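Local coordinates for aggregative adherence fimbrial subunit AggA (Escherichia coli O104:H4 str. C227-11, PDB 4PH8), which forms the major subunit of aggregative adherence fimbriae type I, which probably help enteroaggregative Escherichia coli adhere to host surfaces, with fibronectin as a ligand, at residues Val26-Val40 / Phe107-Leu121. Residues are numbered along the deposited sequence; the frame is centred on the assembly and turned at random.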
loop_
_atom_site.group_PDB
_atom_site.type_symbol
_atom_site.label_atom_id
_atom_site.label_comp_id
_atom_site.label_asym_id
_atom_site.label_seq_id
_atom_site.Cartn_x
_atom_site.Cartn_y
_atom_site.Cartn_z
ATOM N N VAL A 26 0.967 -7.225 -19.570
ATOM C CA VAL A 26 2.226 -6.958 -20.262
ATOM C C VAL A 26 2.740 -8.238 -20.911
ATOM O O VAL A 26 2.433 -9.336 -20.441
ATOM C CB VAL A 26 3.269 -6.372 -19.289
ATOM C CG1 VAL A 26 3.879 -7.458 -18.416
ATOM C CG2 VAL A 26 4.340 -5.607 -20.045
ATOM N N GLY A 27 3.506 -8.086 -21.989
ATOM C CA GLY A 27 4.133 -9.219 -22.656
ATOM C C GLY A 27 5.355 -9.698 -21.893
ATOM O O GLY A 27 6.077 -8.894 -21.289
ATOM N N VAL A 28 5.603 -11.005 -21.940
ATOM C CA VAL A 28 6.737 -11.616 -21.238
ATOM C C VAL A 28 8.089 -10.999 -21.635
ATOM O O VAL A 28 9.025 -10.978 -20.829
ATOM C CB VAL A 28 6.763 -13.151 -21.465
ATOM C CG1 VAL A 28 7.246 -13.494 -22.874
ATOM C CG2 VAL A 28 7.599 -13.847 -20.403
ATOM N N SER A 29 8.179 -10.484 -22.861
ATOM C CA SER A 29 9.439 -9.939 -23.389
ATOM C C SER A 29 9.568 -8.420 -23.236
ATOM O O SER A 29 10.555 -7.837 -23.679
ATOM C CB SER A 29 9.585 -10.300 -24.869
ATOM O OG SER A 29 8.760 -9.472 -25.672
ATOM N N SER A 30 8.574 -7.774 -22.638
ATOM C CA SER A 30 8.654 -6.335 -22.400
ATOM C C SER A 30 9.787 -6.027 -21.420
ATOM O O SER A 30 10.032 -6.789 -20.484
ATOM C CB SER A 30 7.328 -5.807 -21.857
ATOM O OG SER A 30 7.333 -4.393 -21.817
ATOM N N THR A 31 10.492 -4.923 -21.659
ATOM C CA THR A 31 11.590 -4.482 -20.791
ATOM C C THR A 31 11.254 -3.198 -20.011
ATOM O O THR A 31 12.069 -2.726 -19.205
ATOM C CB THR A 31 12.867 -4.218 -21.610
ATOM O OG1 THR A 31 12.622 -3.166 -22.552
ATOM C CG2 THR A 31 13.296 -5.480 -22.346
ATOM N N THR A 32 10.067 -2.640 -20.257
ATOM C CA THR A 32 9.626 -1.412 -19.596
ATOM C C THR A 32 9.358 -1.691 -18.124
ATOM O O THR A 32 8.813 -2.738 -17.792
ATOM C CB THR A 32 8.316 -0.876 -20.210
ATOM O OG1 THR A 32 8.403 -0.900 -21.636
ATOM C CG2 THR A 32 8.029 0.557 -19.749
ATOM N N PRO A 33 9.752 -0.762 -17.234
ATOM C CA PRO A 33 9.363 -0.876 -15.847
ATOM C C PRO A 33 7.843 -0.920 -15.686
ATOM O O PRO A 33 7.127 -0.198 -16.380
ATOM C CB PRO A 33 9.919 0.401 -15.222
ATOM C CG PRO A 33 11.086 0.756 -16.065
ATOM C CD PRO A 33 10.745 0.304 -17.449
ATOM N N ILE A 34 7.375 -1.778 -14.781
ATOM C CA ILE A 34 5.951 -1.902 -14.476
ATOM C C ILE A 34 5.723 -1.251 -13.117
ATOM O O ILE A 34 6.299 -1.671 -12.127
ATOM C CB ILE A 34 5.488 -3.377 -14.431
ATOM C CG1 ILE A 34 5.844 -4.102 -15.741
ATOM C CG2 ILE A 34 3.980 -3.448 -14.194
ATOM C CD1 ILE A 34 5.774 -5.613 -15.614
ATOM N N GLY A 35 4.903 -0.207 -13.091
ATOM C CA GLY A 35 4.585 0.491 -11.844
ATOM C C GLY A 35 3.287 0.038 -11.224
ATOM O O GLY A 35 2.310 -0.241 -11.933
ATOM N N PHE A 36 3.279 -0.007 -9.894
ATOM C CA PHE A 36 2.087 -0.296 -9.115
ATOM C C PHE A 36 2.069 0.707 -7.961
ATOM O O PHE A 36 3.092 0.950 -7.337
ATOM C CB PHE A 36 2.103 -1.707 -8.524
ATOM C CG PHE A 36 2.371 -2.804 -9.525
ATOM C CD1 PHE A 36 1.341 -3.354 -10.267
ATOM C CD2 PHE A 36 3.635 -3.322 -9.666
ATOM C CE1 PHE A 36 1.583 -4.374 -11.172
ATOM C CE2 PHE A 36 3.893 -4.354 -10.573
ATOM C CZ PHE A 36 2.857 -4.872 -11.322
ATOM N N SER A 37 0.915 1.290 -7.685
ATOM C CA SER A 37 0.838 2.253 -6.625
ATOM C C SER A 37 -0.465 2.156 -5.891
ATOM O O SER A 37 -1.445 1.589 -6.384
ATOM C CB SER A 37 1.042 3.646 -7.161
ATOM O OG SER A 37 0.043 4.002 -8.069
ATOM N N ALA A 38 -0.425 2.671 -4.668
ATOM C CA ALA A 38 -1.555 2.682 -3.762
ATOM C C ALA A 38 -1.630 4.053 -3.095
ATOM O O ALA A 38 -0.619 4.741 -2.914
ATOM C CB ALA A 38 -1.416 1.594 -2.714
ATOM N N LYS A 39 -2.839 4.424 -2.720
ATOM C CA LYS A 39 -3.114 5.706 -2.108
ATOM C C LYS A 39 -4.133 5.469 -1.006
ATOM O O LYS A 39 -5.090 4.724 -1.196
ATOM C CB LYS A 39 -3.650 6.667 -3.196
ATOM C CG LYS A 39 -4.444 7.865 -2.742
ATOM C CD LYS A 39 -4.822 8.784 -3.901
ATOM C CE LYS A 39 -5.858 8.231 -4.882
ATOM N NZ LYS A 39 -7.112 7.715 -4.315
ATOM N N VAL A 40 -3.911 6.089 0.150
ATOM C CA VAL A 40 -4.783 5.906 1.310
ATOM C C VAL A 40 -5.190 7.272 1.864
ATOM O O VAL A 40 -4.380 8.188 1.969
ATOM C CB VAL A 40 -4.105 5.060 2.435
ATOM C CG1 VAL A 40 -5.118 4.730 3.518
ATOM C CG2 VAL A 40 -3.509 3.790 1.859
ATOM N N PHE A 107 -3.394 12.659 1.498
ATOM C CA PHE A 107 -3.158 11.315 0.976
ATOM C C PHE A 107 -1.792 10.803 1.351
ATOM O O PHE A 107 -0.814 11.556 1.352
ATOM C CB PHE A 107 -3.294 11.295 -0.552
ATOM C CG PHE A 107 -4.651 11.667 -1.037
ATOM C CD1 PHE A 107 -5.628 10.705 -1.176
ATOM C CD2 PHE A 107 -4.963 12.995 -1.343
ATOM C CE1 PHE A 107 -6.896 11.035 -1.626
ATOM C CE2 PHE A 107 -6.233 13.330 -1.775
ATOM C CZ PHE A 107 -7.195 12.345 -1.921
ATOM N N LEU A 108 -1.752 9.510 1.669
ATOM C CA LEU A 108 -0.534 8.719 1.673
ATOM C C LEU A 108 -0.427 8.033 0.322
ATOM O O LEU A 108 -1.344 7.316 -0.079
ATOM C CB LEU A 108 -0.611 7.659 2.757
ATOM C CG LEU A 108 0.493 6.600 2.821
ATOM C CD1 LEU A 108 1.862 7.233 2.850
ATOM C CD2 LEU A 108 0.284 5.740 4.056
ATOM N N ASN A 109 0.678 8.265 -0.381
ATOM C CA ASN A 109 0.931 7.631 -1.671
ATOM C C ASN A 109 2.210 6.810 -1.576
ATOM O O ASN A 109 3.207 7.229 -0.963
ATOM C CB ASN A 109 1.051 8.680 -2.800
ATOM C CG ASN A 109 -0.301 9.157 -3.329
ATOM O OD1 ASN A 109 -0.961 8.431 -4.062
ATOM N ND2 ASN A 109 -0.708 10.382 -2.974
ATOM N N ALA A 110 2.164 5.622 -2.161
ATOM C CA ALA A 110 3.313 4.728 -2.229
ATOM C C ALA A 110 3.277 3.939 -3.520
ATOM O O ALA A 110 2.207 3.683 -4.100
ATOM C CB ALA A 110 3.346 3.776 -1.052
ATOM N N SER A 111 4.465 3.552 -3.957
ATOM C CA SER A 111 4.612 2.755 -5.168
ATOM C C SER A 111 5.746 1.729 -5.108
ATOM O O SER A 111 6.656 1.813 -4.283
ATOM C CB SER A 111 4.817 3.676 -6.359
ATOM O OG SER A 111 6.080 4.304 -6.300
ATOM N N VAL A 112 5.630 0.716 -5.963
ATOM C CA VAL A 112 6.712 -0.228 -6.207
ATOM C C VAL A 112 6.863 -0.367 -7.705
ATOM O O VAL A 112 6.019 0.107 -8.478
ATOM C CB VAL A 112 6.470 -1.616 -5.564
ATOM C CG1 VAL A 112 6.504 -1.526 -4.045
ATOM C CG2 VAL A 112 5.174 -2.271 -6.065
ATOM N N SER A 113 7.938 -1.025 -8.113
ATOM C CA SER A 113 8.189 -1.256 -9.526
ATOM C C SER A 113 8.814 -2.620 -9.739
ATOM O O SER A 113 9.636 -3.076 -8.928
ATOM C CB SER A 113 9.108 -0.168 -10.079
ATOM O OG SER A 113 9.267 -0.318 -11.482
ATOM N N VAL A 114 8.391 -3.284 -10.807
ATOM C CA VAL A 114 9.055 -4.493 -11.266
ATOM C C VAL A 114 9.875 -4.115 -12.496
ATOM O O VAL A 114 9.345 -3.562 -13.461
ATOM C CB VAL A 114 8.067 -5.635 -11.600
ATOM C CG1 VAL A 114 8.793 -6.773 -12.320
ATOM C CG2 VAL A 114 7.402 -6.155 -10.336
ATOM N N ASN A 115 11.173 -4.402 -12.426
ATOM C CA ASN A 115 12.098 -4.209 -13.541
ATOM C C ASN A 115 12.329 -5.565 -14.200
ATOM O O ASN A 115 13.026 -6.420 -13.635
ATOM C CB ASN A 115 13.427 -3.639 -13.027
ATOM C CG ASN A 115 14.389 -3.254 -14.140
ATOM O OD1 ASN A 115 14.081 -3.337 -15.339
ATOM N ND2 ASN A 115 15.579 -2.817 -13.738
ATOM N N PRO A 116 11.732 -5.783 -15.385
ATOM C CA PRO A 116 11.926 -7.084 -16.043
ATOM C C PRO A 116 13.391 -7.410 -16.335
ATOM O O PRO A 116 13.735 -8.560 -16.443
ATOM C CB PRO A 116 11.138 -6.946 -17.351
ATOM C CG PRO A 116 10.176 -5.834 -17.116
ATOM C CD PRO A 116 10.874 -4.890 -16.184
ATOM N N LYS A 117 14.238 -6.393 -16.446
ATOM C CA LYS A 117 15.653 -6.589 -16.757
ATOM C C LYS A 117 16.431 -7.285 -15.631
ATOM O O LYS A 117 17.374 -8.035 -15.899
ATOM C CB LYS A 117 16.296 -5.244 -17.099
ATOM C CG LYS A 117 15.673 -4.560 -18.306
ATOM C CD LYS A 117 16.393 -3.267 -18.656
ATOM C CE LYS A 117 15.903 -2.700 -19.980
ATOM N NZ LYS A 117 16.780 -1.604 -20.480
ATOM N N THR A 118 16.041 -7.038 -14.382
ATOM C CA THR A 118 16.681 -7.678 -13.230
ATOM C C THR A 118 15.791 -8.712 -12.532
ATOM O O THR A 118 16.267 -9.471 -11.684
ATOM C CB THR A 118 17.122 -6.626 -12.198
ATOM O OG1 THR A 118 15.988 -5.853 -11.788
ATOM C CG2 THR A 118 18.184 -5.699 -12.795
ATOM N N GLN A 119 14.507 -8.737 -12.889
ATOM C CA GLN A 119 13.528 -9.626 -12.264
ATOM C C GLN A 119 12.728 -10.288 -13.370
ATOM O O GLN A 119 11.855 -9.661 -13.959
ATOM C CB GLN A 119 12.598 -8.826 -11.340
ATOM C CG GLN A 119 13.306 -8.201 -10.136
ATOM C CD GLN A 119 12.588 -6.981 -9.577
ATOM O OE1 GLN A 119 12.200 -6.074 -10.321
ATOM N NE2 GLN A 119 12.422 -6.944 -8.255
ATOM N N VAL A 120 13.041 -11.549 -13.658
ATOM C CA VAL A 120 12.482 -12.234 -14.830
ATOM C C VAL A 120 10.956 -12.393 -14.793
ATOM O O VAL A 120 10.361 -12.753 -13.772
ATOM C CB VAL A 120 13.157 -13.607 -15.078
ATOM C CG1 VAL A 120 12.810 -14.610 -13.981
ATOM C CG2 VAL A 120 12.774 -14.155 -16.446
ATOM N N LEU A 121 10.356 -12.149 -15.956
ATOM C CA LEU A 121 8.913 -12.126 -16.143
ATOM C C LEU A 121 8.426 -13.506 -16.618
ATOM O O LEU A 121 8.824 -13.974 -17.681
ATOM C CB LEU A 121 8.577 -11.057 -17.189
ATOM C CG LEU A 121 7.467 -10.045 -16.914
ATOM C CD1 LEU A 121 7.629 -9.361 -15.558
ATOM C CD2 LEU A 121 7.463 -9.016 -18.039
HETATM O O HOH W 1 0.145 6.315 -5.161
#
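F36 and V112 sit side by side on one face as an antiparallel hydrogen-bonded pair, V112 CG2 lying 4.0 Å from F36 CB, while V114 CG2 meets CE2 at the edge of the F36 ring, near its plane. With CG beside the backbone N and anti to the carbonyl carbon (chi1 -52°), the ring leans toward the I34/V114 pair. Beyond it, I34 CD1 touches L121 CD1 at 4.2 Å, and L121 CD2 also packs on V26 CG1, the two side chains crossing at about a right angle. On the face that carries S37, K39 and N109, the K39 chain lies alongside the F107 ring, K39 CD 3.4 Å from F107 CD1, before the lysine bends away to hydrogen-bond T19 OG1 through NZ. N109 OD1 lies against K39 CB and accepts from a water that also donates to A38 O. Eight backbone bonds tie I34, F36, A38 and V40 to V114, V112, A110 and L108. Past the strands, P116 CB rests on S30 O at 3.3 Å, and N115 OD1 takes K117 N in an Asx turn. M128 and L130 cover F36 and A38, W64 covers A110 and V112: this antiparallel pair lines the hydrophobic core of the immunoglobulin-like beta sandwich characteristic of chaperone-usher fimbrial subunits.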